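Local structure of cupin domain protein (Microcystis aeruginosa DIANCHI905, 5ZBF) at residues 138-143 against 203-208; 44-49 against 79-84; 2-7 against 170-175. The protein acts as a cupin-superfamily isomerase in the biosynthesis of the Choi moiety of aeruginosin and binds 4-hydroxyphenylpyruvic acid at an iron(II) ion. One frame throughout, in Å; residues are numbered along the deposited sequence. Where two conformers were deposited one is given.

Contact 1 is the buried one: two neighbouring strands of the second cupin domain are joined by a regular backbone ladder and apolar side chains. Contact 2 lies in the first cupin domain on the other side of the chain's centre, about 25 Å away between centres, and combines histidine ligands of the iron with a solvent-facing turn. Contact 3 is peripheral and only partly buried; there the N-terminal segment, which leads into strand 9-14, lies against a hairpin of the second cupin domain through aromatic faces, a carboxylate and bridging waters. Thus backbone pairing dominates contact 1, metal coordination contact 2 and side-chain packing contact 3. Contacts 2 and 3 stand about 30 Å apart between centres.

Contact 1 of 3, residues 138-143 against 203-208; sequences VMMKIP and LIKILI
Val138, Met139 and Met140 pair with Lys205, Ile204 and Leu203 in an antiparallel ladder, joining two neighbouring strands of the second cupin domain, a beta-barrel fold. The backbone supplies the polar part. Val138 and Lys205 form one hydrogen-bonded pair, with Val138 N 2.9 Å from Lys205 O and Lys205 N 2.8 Å from Val138 O. Met140 and Leu203 form the next, their N and O atoms exchanging two further bonds. Between them Met139 and Ile204 make the non-hydrogen-bonded pair, where the strands come closest, CA to CA 4.4 Å. At this pair CA-H...O contacts form: Met139 CA lies 3.3 Å from Leu203 O, and Ile204 CA makes the equivalent contact with Val138 O.

Apolar contacts fall on both faces of the sheet. On the face of Met139 and Ile204, Met139 CG touches Ile204 CG1 at 3.8 Å, while the thioether end of the methionine leads away. On the face of Val138, Met140, Leu203 and Lys205, Ile142 CG1 reaches back to Leu203 CB at 4.1 Å. Cys127 of strand 126-131 meets Val138 and Met140, and Ile161 of strand 156-161 meets Leu203, so this face is packed from the next strands as well.

The charged contribution is that of Lys205, whose ammonium makes a salt bridge with Asp120. Its CG sits between the backbone N and the carbonyl carbon (chi1 59°) and the rest of the chain runs out straight, alongside Val138, bringing both CG and CE to 3.8 Å from Val138 CB.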
loop_
_atom_site.group_PDB
_atom_site.type_symbol
_atom_site.label_atom_id
_atom_site.label_comp_id
_atom_site.label_asym_id
_atom_site.label_seq_id
_atom_site.Cartn_x
_atom_site.Cartn_y
_atom_site.Cartn_z
ATOM N N VAL A 138 3.458 5.609 -4.536
ATOM C CA VAL A 138 4.686 6.387 -4.429
ATOM C C VAL A 138 5.467 5.888 -3.223
ATOM O O VAL A 138 4.925 5.815 -2.137
ATOM C CB VAL A 138 4.377 7.886 -4.244
ATOM C CG1 VAL A 138 5.672 8.697 -4.204
ATOM C CG2 VAL A 138 3.453 8.367 -5.356
ATOM N N MET A 139 6.731 5.537 -3.431
ATOM C CA MET A 139 7.646 5.178 -2.344
ATOM C C MET A 139 8.768 6.204 -2.351
ATOM O O MET A 139 9.327 6.500 -3.404
ATOM C CB MET A 139 8.234 3.789 -2.572
ATOM C CG MET A 139 9.082 3.273 -1.419
ATOM S SD MET A 139 9.584 1.544 -1.582
ATOM C CE MET A 139 10.666 1.603 -3.003
ATOM N N MET A 140 9.105 6.734 -1.183
ATOM C CA MET A 140 10.086 7.809 -1.115
ATOM C C MET A 140 10.742 7.901 0.243
ATOM O O MET A 140 10.124 7.594 1.258
ATOM C CB MET A 140 9.410 9.136 -1.426
ATOM C CG MET A 140 8.381 9.565 -0.404
ATOM S SD MET A 140 7.453 10.991 -0.982
ATOM C CE MET A 140 8.729 12.238 -1.041
ATOM N N LYS A 141 11.989 8.364 0.246
ATOM C CA LYS A 141 12.712 8.583 1.490
ATOM C C LYS A 141 12.422 9.986 1.981
ATOM O O LYS A 141 12.572 10.959 1.224
ATOM C CB LYS A 141 14.214 8.386 1.294
ATOM C CG LYS A 141 14.615 6.927 1.266
ATOM C CD LYS A 141 16.105 6.727 1.503
ATOM C CE LYS A 141 16.386 5.367 2.122
ATOM N NZ LYS A 141 16.205 4.255 1.154
ATOM N N ILE A 142 11.986 10.079 3.231
ATOM C CA ILE A 142 11.814 11.353 3.924
ATOM C C ILE A 142 13.091 11.575 4.729
ATOM O O ILE A 142 13.314 10.885 5.716
ATOM C CB ILE A 142 10.600 11.335 4.885
ATOM C CG1 ILE A 142 9.316 10.867 4.167
ATOM C CG2 ILE A 142 10.399 12.713 5.516
ATOM C CD1 ILE A 142 8.905 11.712 2.976
ATOM N N PRO A 143 13.945 12.530 4.312
ATOM C CA PRO A 143 15.216 12.688 5.036
ATOM C C PRO A 143 15.057 13.081 6.506
ATOM O O PRO A 143 14.064 13.698 6.876
ATOM C CB PRO A 143 15.917 13.812 4.266
ATOM C CG PRO A 143 15.287 13.808 2.915
ATOM C CD PRO A 143 13.857 13.435 3.154
ATOM N N LEU A 203 8.783 5.882 3.169
ATOM C CA LEU A 203 7.336 6.071 3.202
ATOM C C LEU A 203 6.735 5.523 1.930
ATOM O O LEU A 203 7.302 5.698 0.856
ATOM C CB LEU A 203 6.987 7.555 3.345
ATOM C CG LEU A 203 5.484 7.883 3.381
ATOM C CD1 LEU A 203 5.175 9.002 4.365
ATOM C CD2 LEU A 203 4.974 8.224 1.991
ATOM N N ILE A 204 5.602 4.827 2.065
ATOM C CA ILE A 204 4.811 4.412 0.919
ATOM C C ILE A 204 3.444 5.076 1.035
ATOM O O ILE A 204 2.805 5.039 2.080
ATOM C CB ILE A 204 4.659 2.873 0.870
ATOM C CG1 ILE A 204 6.026 2.217 0.639
ATOM C CG2 ILE A 204 3.640 2.440 -0.191
ATOM C CD1 ILE A 204 6.009 0.714 0.837
ATOM N N LYS A 205 2.997 5.703 -0.048
ATOM C CA LYS A 205 1.641 6.220 -0.084
ATOM C C LYS A 205 0.919 5.719 -1.323
ATOM O O LYS A 205 1.541 5.405 -2.334
ATOM C CB LYS A 205 1.615 7.745 0.020
ATOM C CG LYS A 205 2.374 8.461 -1.058
ATOM C CD LYS A 205 2.338 9.958 -0.819
ATOM C CE LYS A 205 3.154 10.665 -1.879
ATOM N NZ LYS A 205 3.139 12.142 -1.713
ATOM N N ILE A 206 -0.394 5.581 -1.185
ATOM C CA ILE A 206 -1.267 5.172 -2.271
ATOM C C ILE A 206 -2.332 6.242 -2.433
ATOM O O ILE A 206 -3.049 6.570 -1.483
ATOM C CB ILE A 206 -1.952 3.826 -1.979
ATOM C CG1 ILE A 206 -0.930 2.768 -1.562
ATOM C CG2 ILE A 206 -2.738 3.362 -3.206
ATOM C CD1 ILE A 206 -0.828 2.558 -0.057
ATOM N N LEU A 207 -2.395 6.804 -3.636
ATOM C CA LEU A 207 -3.410 7.778 -3.984
ATOM C C LEU A 207 -4.523 7.051 -4.708
ATOM O O LEU A 207 -4.248 6.295 -5.626
ATOM C CB LEU A 207 -2.818 8.851 -4.896
ATOM C CG LEU A 207 -1.692 9.710 -4.325
ATOM C CD1 LEU A 207 -1.295 10.737 -5.372
ATOM C CD2 LEU A 207 -2.123 10.399 -3.045
ATOM N N ILE A 208 -5.766 7.261 -4.279
ATOM C CA ILE A 208 -6.921 6.628 -4.914
ATOM C C ILE A 208 -7.448 7.622 -5.933
ATOM O O ILE A 208 -7.850 8.722 -5.566
ATOM C CB ILE A 208 -8.037 6.282 -3.899
ATOM C CG1 ILE A 208 -7.478 5.489 -2.706
ATOM C CG2 ILE A 208 -9.157 5.517 -4.591
ATOM C CD1 ILE A 208 -6.946 4.117 -3.060
#

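Contact 2 of 3, residues 44-49 against 79-84. With FE2 (Fe (II) ion), chain C; ENO (3-(4-hydroxy-phenyl)pyruvic acid), chain B.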
loop_
_atom_site.group_PDB
_atom_site.type_symbol
_atom_site.label_atom_id
_atom_site.label_comp_id
_atom_site.label_asym_id
_atom_site.label_seq_id
_atom_site.Cartn_x
_atom_site.Cartn_y
_atom_site.Cartn_z
ATOM N N GLN A 44 -11.826 -15.126 -6.393
ATOM C CA GLN A 44 -12.273 -13.921 -7.056
ATOM C C GLN A 44 -13.249 -13.203 -6.153
ATOM O O GLN A 44 -13.897 -13.811 -5.299
ATOM C CB GLN A 44 -12.880 -14.222 -8.433
ATOM C CG GLN A 44 -13.997 -15.246 -8.441
ATOM C CD GLN A 44 -14.172 -15.890 -9.801
ATOM O OE1 GLN A 44 -14.041 -17.104 -9.937
ATOM N NE2 GLN A 44 -14.445 -15.080 -10.820
ATOM N N HIS A 45 -13.320 -11.892 -6.333
ATOM C CA HIS A 45 -14.237 -11.060 -5.582
ATOM C C HIS A 45 -14.502 -9.792 -6.364
ATOM O O HIS A 45 -13.672 -9.385 -7.193
ATOM C CB HIS A 45 -13.667 -10.726 -4.203
ATOM C CG HIS A 45 -12.189 -10.495 -4.196
ATOM N ND1 HIS A 45 -11.605 -9.390 -4.776
ATOM C CD2 HIS A 45 -11.179 -11.224 -3.672
ATOM C CE1 HIS A 45 -10.299 -9.445 -4.610
ATOM N NE2 HIS A 45 -10.012 -10.550 -3.941
ATOM N N PRO A 46 -15.643 -9.144 -6.092
ATOM C CA PRO A 46 -16.021 -7.963 -6.864
ATOM C C PRO A 46 -15.100 -6.765 -6.629
ATOM O O PRO A 46 -15.004 -5.891 -7.490
ATOM C CB PRO A 46 -17.449 -7.668 -6.391
ATOM C CG PRO A 46 -17.540 -8.267 -5.035
ATOM C CD PRO A 46 -16.608 -9.443 -5.016
ATOM N N GLU A 47 -14.416 -6.726 -5.490
ATOM C CA GLU A 47 -13.437 -5.667 -5.259
ATOM C C GLU A 47 -12.227 -5.863 -6.162
ATOM O O GLU A 47 -11.724 -6.987 -6.321
ATOM C CB GLU A 47 -12.976 -5.631 -3.803
ATOM C CG GLU A 47 -14.071 -5.271 -2.801
ATOM C CD GLU A 47 -14.940 -6.445 -2.380
ATOM O OE1 GLU A 47 -14.643 -7.603 -2.756
ATOM O OE2 GLU A 47 -15.932 -6.205 -1.660
ATOM N N SER A 48 -11.782 -4.763 -6.766
ATOM C CA SER A 48 -10.477 -4.708 -7.410
ATOM C C SER A 48 -9.405 -4.693 -6.339
ATOM O O SER A 48 -9.632 -4.201 -5.226
ATOM C CB SER A 48 -10.345 -3.450 -8.259
ATOM O OG SER A 48 -11.328 -3.418 -9.273
ATOM N N GLN A 49 -8.237 -5.214 -6.687
ATOM C CA GLN A 49 -7.168 -5.420 -5.720
ATOM C C GLN A 49 -5.810 -5.093 -6.315
ATOM O O GLN A 49 -5.517 -5.427 -7.468
ATOM C CB GLN A 49 -7.195 -6.873 -5.251
ATOM C CG GLN A 49 -6.120 -7.263 -4.249
ATOM C CD GLN A 49 -6.152 -8.741 -3.925
ATOM O OE1 GLN A 49 -5.144 -9.446 -4.024
ATOM N NE2 GLN A 49 -7.323 -9.219 -3.550
ATOM N N ASP A 79 -8.067 -6.915 -11.359
ATOM C CA ASP A 79 -9.319 -6.190 -11.564
ATOM C C ASP A 79 -10.517 -6.998 -11.060
ATOM O O ASP A 79 -10.359 -8.143 -10.654
ATOM C CB ASP A 79 -9.481 -5.829 -13.039
ATOM C CG ASP A 79 -8.549 -4.691 -13.472
ATOM O OD1 ASP A 79 -7.953 -3.994 -12.610
ATOM O OD2 ASP A 79 -8.415 -4.493 -14.685
ATOM N N ALA A 80 -11.703 -6.387 -11.091
ATOM C CA ALA A 80 -12.912 -6.971 -10.498
ATOM C C ALA A 80 -13.161 -8.383 -11.004
ATOM O O ALA A 80 -13.163 -8.615 -12.212
ATOM C CB ALA A 80 -14.121 -6.091 -10.791
ATOM N N ASN A 81 -13.343 -9.320 -10.068
ATOM C CA ASN A 81 -13.648 -10.725 -10.377
ATOM C C ASN A 81 -12.626 -11.466 -11.239
ATOM O O ASN A 81 -12.937 -12.519 -11.803
ATOM C CB ASN A 81 -15.050 -10.835 -10.997
ATOM C CG ASN A 81 -16.132 -10.394 -10.040
ATOM O OD1 ASN A 81 -16.828 -9.413 -10.289
ATOM N ND2 ASN A 81 -16.256 -11.101 -8.914
ATOM N N VAL A 82 -11.407 -10.933 -11.335
ATOM C CA VAL A 82 -10.331 -11.629 -12.033
ATOM C C VAL A 82 -9.764 -12.637 -11.047
ATOM O O VAL A 82 -9.373 -12.265 -9.938
ATOM C CB VAL A 82 -9.229 -10.659 -12.509
ATOM C CG1 VAL A 82 -8.026 -11.415 -13.065
ATOM C CG2 VAL A 82 -9.796 -9.708 -13.547
ATOM N N SER A 83 -9.740 -13.908 -11.441
ATOM C CA SER A 83 -9.241 -14.960 -10.560
ATOM C C SER A 83 -7.757 -14.763 -10.291
ATOM O O SER A 83 -6.972 -14.588 -11.211
ATOM C CB SER A 83 -9.494 -16.346 -11.155
ATOM O OG SER A 83 -10.869 -16.675 -11.074
ATOM N N HIS A 84 -7.381 -14.788 -9.018
ATOM C CA HIS A 84 -5.980 -14.616 -8.643
ATOM C C HIS A 84 -5.620 -15.478 -7.455
ATOM O O HIS A 84 -6.410 -15.633 -6.515
ATOM C CB HIS A 84 -5.661 -13.154 -8.367
ATOM C CG HIS A 84 -6.515 -12.531 -7.311
ATOM N ND1 HIS A 84 -7.796 -12.089 -7.556
ATOM C CD2 HIS A 84 -6.258 -12.239 -6.013
ATOM C CE1 HIS A 84 -8.297 -11.571 -6.449
ATOM N NE2 HIS A 84 -7.381 -11.653 -5.500
HETATM FE FE FE2 C . -7.976 -11.244 -3.477
HETATM O O4 ENO B . -6.066 -11.731 -2.723
HETATM C C9 ENO B . -5.861 -14.877 0.265
HETATM C C8 ENO B . -6.306 -16.197 0.174
HETATM C C7 ENO B . -6.406 -16.822 -1.070
HETATM C C6 ENO B . -6.055 -16.121 -2.221
HETATM C C5 ENO B . -5.609 -14.804 -2.129
HETATM C C4 ENO B . -5.508 -14.175 -0.889
HETATM O O3 ENO B . -6.844 -18.111 -1.166
HETATM C C3 ENO B . -5.031 -12.737 -0.819
HETATM C C2 ENO B . -6.082 -11.871 -1.496
HETATM C C1 ENO B . -7.137 -11.225 -0.707
HETATM O O2 ENO B . -7.024 -11.095 0.540
HETATM O O1 ENO B . -8.150 -10.813 -1.318
HETATM O O HOH W 1 -11.119 -10.992 -8.158
HETATM O O HOH W 2 -12.273 -3.955 -12.551
HETATM O O HOH W 3 -7.076 -3.615 -9.763
#
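His45 and His84 meet at the iron(II) ion, each presenting NE2, with metal bonds of 2.2 Å from His45 NE2 and 2.1 Å from His84 NE2. This is the tight part of the contact. The imidazole planes stand at 79° to each other, and His45 NE2 comes in at the edge of the His84 ring, 3.2 Å from its CE1. The amide end of Gln49 also coordinates the iron and His43 adds another ligand; the four residues match the cupin metal-binding motif, with glutamine where many cupins have glutamate. Keto oxygen O4 and carboxylate oxygen O1 of 4-hydroxyphenylpyruvic acid bring the iron to six ligands.

Second-shell bonds set the rotation of both rings. His84 ND1 donates to Val82 O at 2.9 Å, almost straight at 172° and in the ring plane. His45 ND1 donates to Glu47 O, again in its ring plane but more bent, at 140°. Each imidazole is thus gripped at both nitrogens, by metal and by a backbone carbonyl. Between the segments a water accepts a hydrogen bond from His45 N, beside Val82 O, over the His45 ring and at the edge of His84.

Away from the iron the contact loosens toward solvent. Asp79 to Val82 form a type II beta turn, whose Asn81 N makes a direct hydrogen bond across the segments, 2.9 Å to His45 O from above the carbonyl plane. Ala80 CB rests 3.4 Å from Pro46 O, and the exposed Gln44 brings NE2 to 3.1 Å from Asn81 O. Another water accepts a hydrogen bond from Ala80 N.

The turn links strand 74-78 to strand 84-87, which pairs with strand 39-43, while Ser48 and Gln49 lie in strand 48-55, flanked by strands 74-78 and 94-101.

Contact 3 of 3, residues 2-7 against 170-175; sequences SEFFPV and IENEEQ
Ile170 meets both phenylalanines of the N-terminal segment. In one of its two modelled conformers, its CG2 methyl sits over a face of the Phe4 ring as a CH-pi contact, 3.6 Å from the centroid and 14° off the normal, while CD1 reaches Phe5 CZ at 4.1 Å. Glu171 follows with CB against Phe4 CE2 at 3.8 Å; its carboxylate turns away to the backbone N of Leu190. Asn172 brings OD1 to the rim of the same ring, in plane and 3.6 Å from Phe4 CE2.

Glu171 and Asn172 form the two-residue loop of a beta hairpin, joining strand 166-170 to strand 173-177 at the edge of the second cupin domain. Ile170 N bonds to Glu173 O across its neck, and the return bond from Glu173 N to Ile170 O is weak.

Glu173, the first residue of the outgoing strand, makes the main polar contacts. Its OE2 accepts from Ser2 OG at 2.7 Å on the syn lone pair and also lies at the edge of the Phe5 ring, 3.5 Å from CD2. Ser2 OG in turn accepts from Phe5 N, an ST motif that ties the backbone of Phe5 to the carboxylate through Ser2. A water accepts a hydrogen bond from Phe4 N and donates one to Glu173 OE1.

At Gln175, CB stands over the centre of a Phe5 face, 3.9 Å from the centroid. Phe5 has CG anti to its carbonyl carbon (chi1 -59°), which swings the ring in between Gln175 and Ile170. An alanine at Phe5 is likely to open a gap there, with Gln175 CB and Ile170 CD1 losing their aromatic partner. A water donates to both Phe5 O and Gln175 OE1, each at 2.8 Å.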
loop_
_atom_site.group_PDB
_atom_site.type_symbol
_atom_site.label_atom_id
_atom_site.label_comp_id
_atom_site.label_asym_id
_atom_site.label_seq_id
_atom_site.Cartn_x
_atom_site.Cartn_y
_atom_site.Cartn_z
ATOM N N SER A 2 -9.072 5.972 14.917
ATOM C CA SER A 2 -9.855 7.123 14.369
ATOM C C SER A 2 -9.964 7.006 12.856
ATOM O O SER A 2 -9.290 6.186 12.252
ATOM C CB SER A 2 -9.171 8.440 14.722
ATOM O OG SER A 2 -7.954 8.594 14.002
ATOM N N GLU A 3 -10.793 7.843 12.242
ATOM C CA GLU A 3 -10.912 7.837 10.786
ATOM C C GLU A 3 -9.542 8.038 10.135
ATOM O O GLU A 3 -9.185 7.319 9.213
ATOM C CB GLU A 3 -11.877 8.921 10.291
ATOM C CG GLU A 3 -12.049 8.922 8.773
ATOM C CD GLU A 3 -12.962 10.018 8.262
ATOM O OE1 GLU A 3 -13.079 11.071 8.927
ATOM O OE2 GLU A 3 -13.561 9.827 7.178
ATOM N N PHE A 4 -8.791 9.030 10.610
ATOM C CA PHE A 4 -7.513 9.386 9.985
ATOM C C PHE A 4 -6.352 8.478 10.375
ATOM O O PHE A 4 -5.379 8.363 9.626
ATOM C CB PHE A 4 -7.121 10.829 10.316
ATOM C CG PHE A 4 -8.149 11.856 9.941
ATOM C CD1 PHE A 4 -8.885 11.759 8.757
ATOM C CD2 PHE A 4 -8.344 12.963 10.755
ATOM C CE1 PHE A 4 -9.815 12.729 8.418
ATOM C CE2 PHE A 4 -9.268 13.941 10.415
ATOM C CZ PHE A 4 -10.003 13.824 9.244
ATOM N N PHE A 5 -6.445 7.850 11.544
ATOM C CA PHE A 5 -5.441 6.895 12.000
ATOM C C PHE A 5 -6.154 5.616 12.435
ATOM O O PHE A 5 -6.312 5.343 13.627
ATOM C CB PHE A 5 -4.600 7.488 13.122
ATOM C CG PHE A 5 -3.878 8.738 12.716
ATOM C CD1 PHE A 5 -2.724 8.665 11.943
ATOM C CD2 PHE A 5 -4.387 9.982 13.048
ATOM C CE1 PHE A 5 -2.063 9.819 11.541
ATOM C CE2 PHE A 5 -3.725 11.143 12.648
ATOM C CZ PHE A 5 -2.568 11.053 11.902
ATOM N N PRO A 6 -6.604 4.835 11.448
ATOM C CA PRO A 6 -7.477 3.702 11.768
ATOM C C PRO A 6 -6.785 2.574 12.539
ATOM O O PRO A 6 -5.619 2.251 12.279
ATOM C CB PRO A 6 -7.958 3.224 10.396
ATOM C CG PRO A 6 -6.968 3.739 9.415
ATOM C CD PRO A 6 -6.445 5.028 9.991
ATOM N N VAL A 7 -7.517 1.997 13.486
ATOM C CA VAL A 7 -7.054 0.845 14.247
ATOM C C VAL A 7 -7.363 -0.427 13.452
ATOM O O VAL A 7 -8.505 -0.621 13.036
ATOM C CB VAL A 7 -7.754 0.796 15.618
ATOM C CG1 VAL A 7 -7.335 -0.444 16.391
ATOM C CG2 VAL A 7 -7.467 2.061 16.421
ATOM N N ILE A 170 -3.257 15.345 10.305
ATOM C CA ILE A 170 -4.349 15.347 9.340
ATOM C C ILE A 170 -5.535 16.129 9.893
ATOM O O ILE A 170 -6.141 15.738 10.900
ATOM C CB ILE A 170 -4.782 13.921 8.959
ATOM C CG1 ILE A 170 -3.634 13.214 8.243
ATOM C CG2 ILE A 170 -6.009 13.950 8.058
ATOM C CD1 ILE A 170 -3.873 11.743 8.039
ATOM N N GLU A 171 -5.827 17.245 9.221
ATOM C CA GLU A 171 -6.957 18.166 9.474
ATOM C C GLU A 171 -6.942 18.859 10.819
ATOM O O GLU A 171 -6.914 20.098 10.895
ATOM C CB GLU A 171 -8.323 17.472 9.280
ATOM C CG GLU A 171 -9.522 18.415 9.120
ATOM C CD GLU A 171 -9.616 19.067 7.743
ATOM O OE1 GLU A 171 -8.573 19.459 7.168
ATOM O OE2 GLU A 171 -10.733 19.208 7.234
ATOM N N ASN A 172 -7.018 18.053 11.867
ATOM C CA ASN A 172 -7.193 18.530 13.222
ATOM C C ASN A 172 -6.732 17.471 14.241
ATOM O O ASN A 172 -7.135 17.510 15.403
ATOM C CB ASN A 172 -8.679 18.880 13.419
ATOM C CG ASN A 172 -9.613 17.809 12.843
ATOM O OD1 ASN A 172 -9.289 16.632 12.854
ATOM N ND2 ASN A 172 -10.761 18.227 12.310
ATOM N N GLU A 173 -5.854 16.564 13.799
ATOM C CA GLU A 173 -5.456 15.377 14.553
ATOM C C GLU A 173 -3.984 15.063 14.245
ATOM O O GLU A 173 -3.574 15.164 13.096
ATOM C CB GLU A 173 -6.345 14.200 14.116
ATOM C CG GLU A 173 -6.632 13.207 15.208
ATOM C CD GLU A 173 -7.502 12.052 14.749
ATOM O OE1 GLU A 173 -8.562 12.274 14.130
ATOM O OE2 GLU A 173 -7.132 10.913 15.038
ATOM N N GLU A 174 -3.210 14.655 15.255
ATOM C CA GLU A 174 -1.782 14.362 15.093
ATOM C C GLU A 174 -1.363 13.057 15.788
ATOM O O GLU A 174 -1.823 12.765 16.883
ATOM C CB GLU A 174 -0.965 15.525 15.655
ATOM C CG GLU A 174 0.459 15.625 15.132
ATOM C CD GLU A 174 1.027 17.023 15.301
ATOM O OE1 GLU A 174 1.622 17.550 14.340
ATOM O OE2 GLU A 174 0.853 17.606 16.392
ATOM N N GLN A 175 -0.495 12.287 15.132
ATOM C CA GLN A 175 0.070 11.060 15.689
ATOM C C GLN A 175 1.476 10.791 15.154
ATOM O O GLN A 175 1.806 11.176 14.027
ATOM C CB GLN A 175 -0.811 9.871 15.308
ATOM C CG GLN A 175 -1.822 9.474 16.364
ATOM C CD GLN A 175 -2.500 8.154 16.052
ATOM O OE1 GLN A 175 -3.722 8.062 16.071
ATOM N NE2 GLN A 175 -1.707 7.126 15.760
HETATM O O HOH W 4 -10.257 10.960 12.601
HETATM O O HOH W 5 -5.094 5.597 16.163
#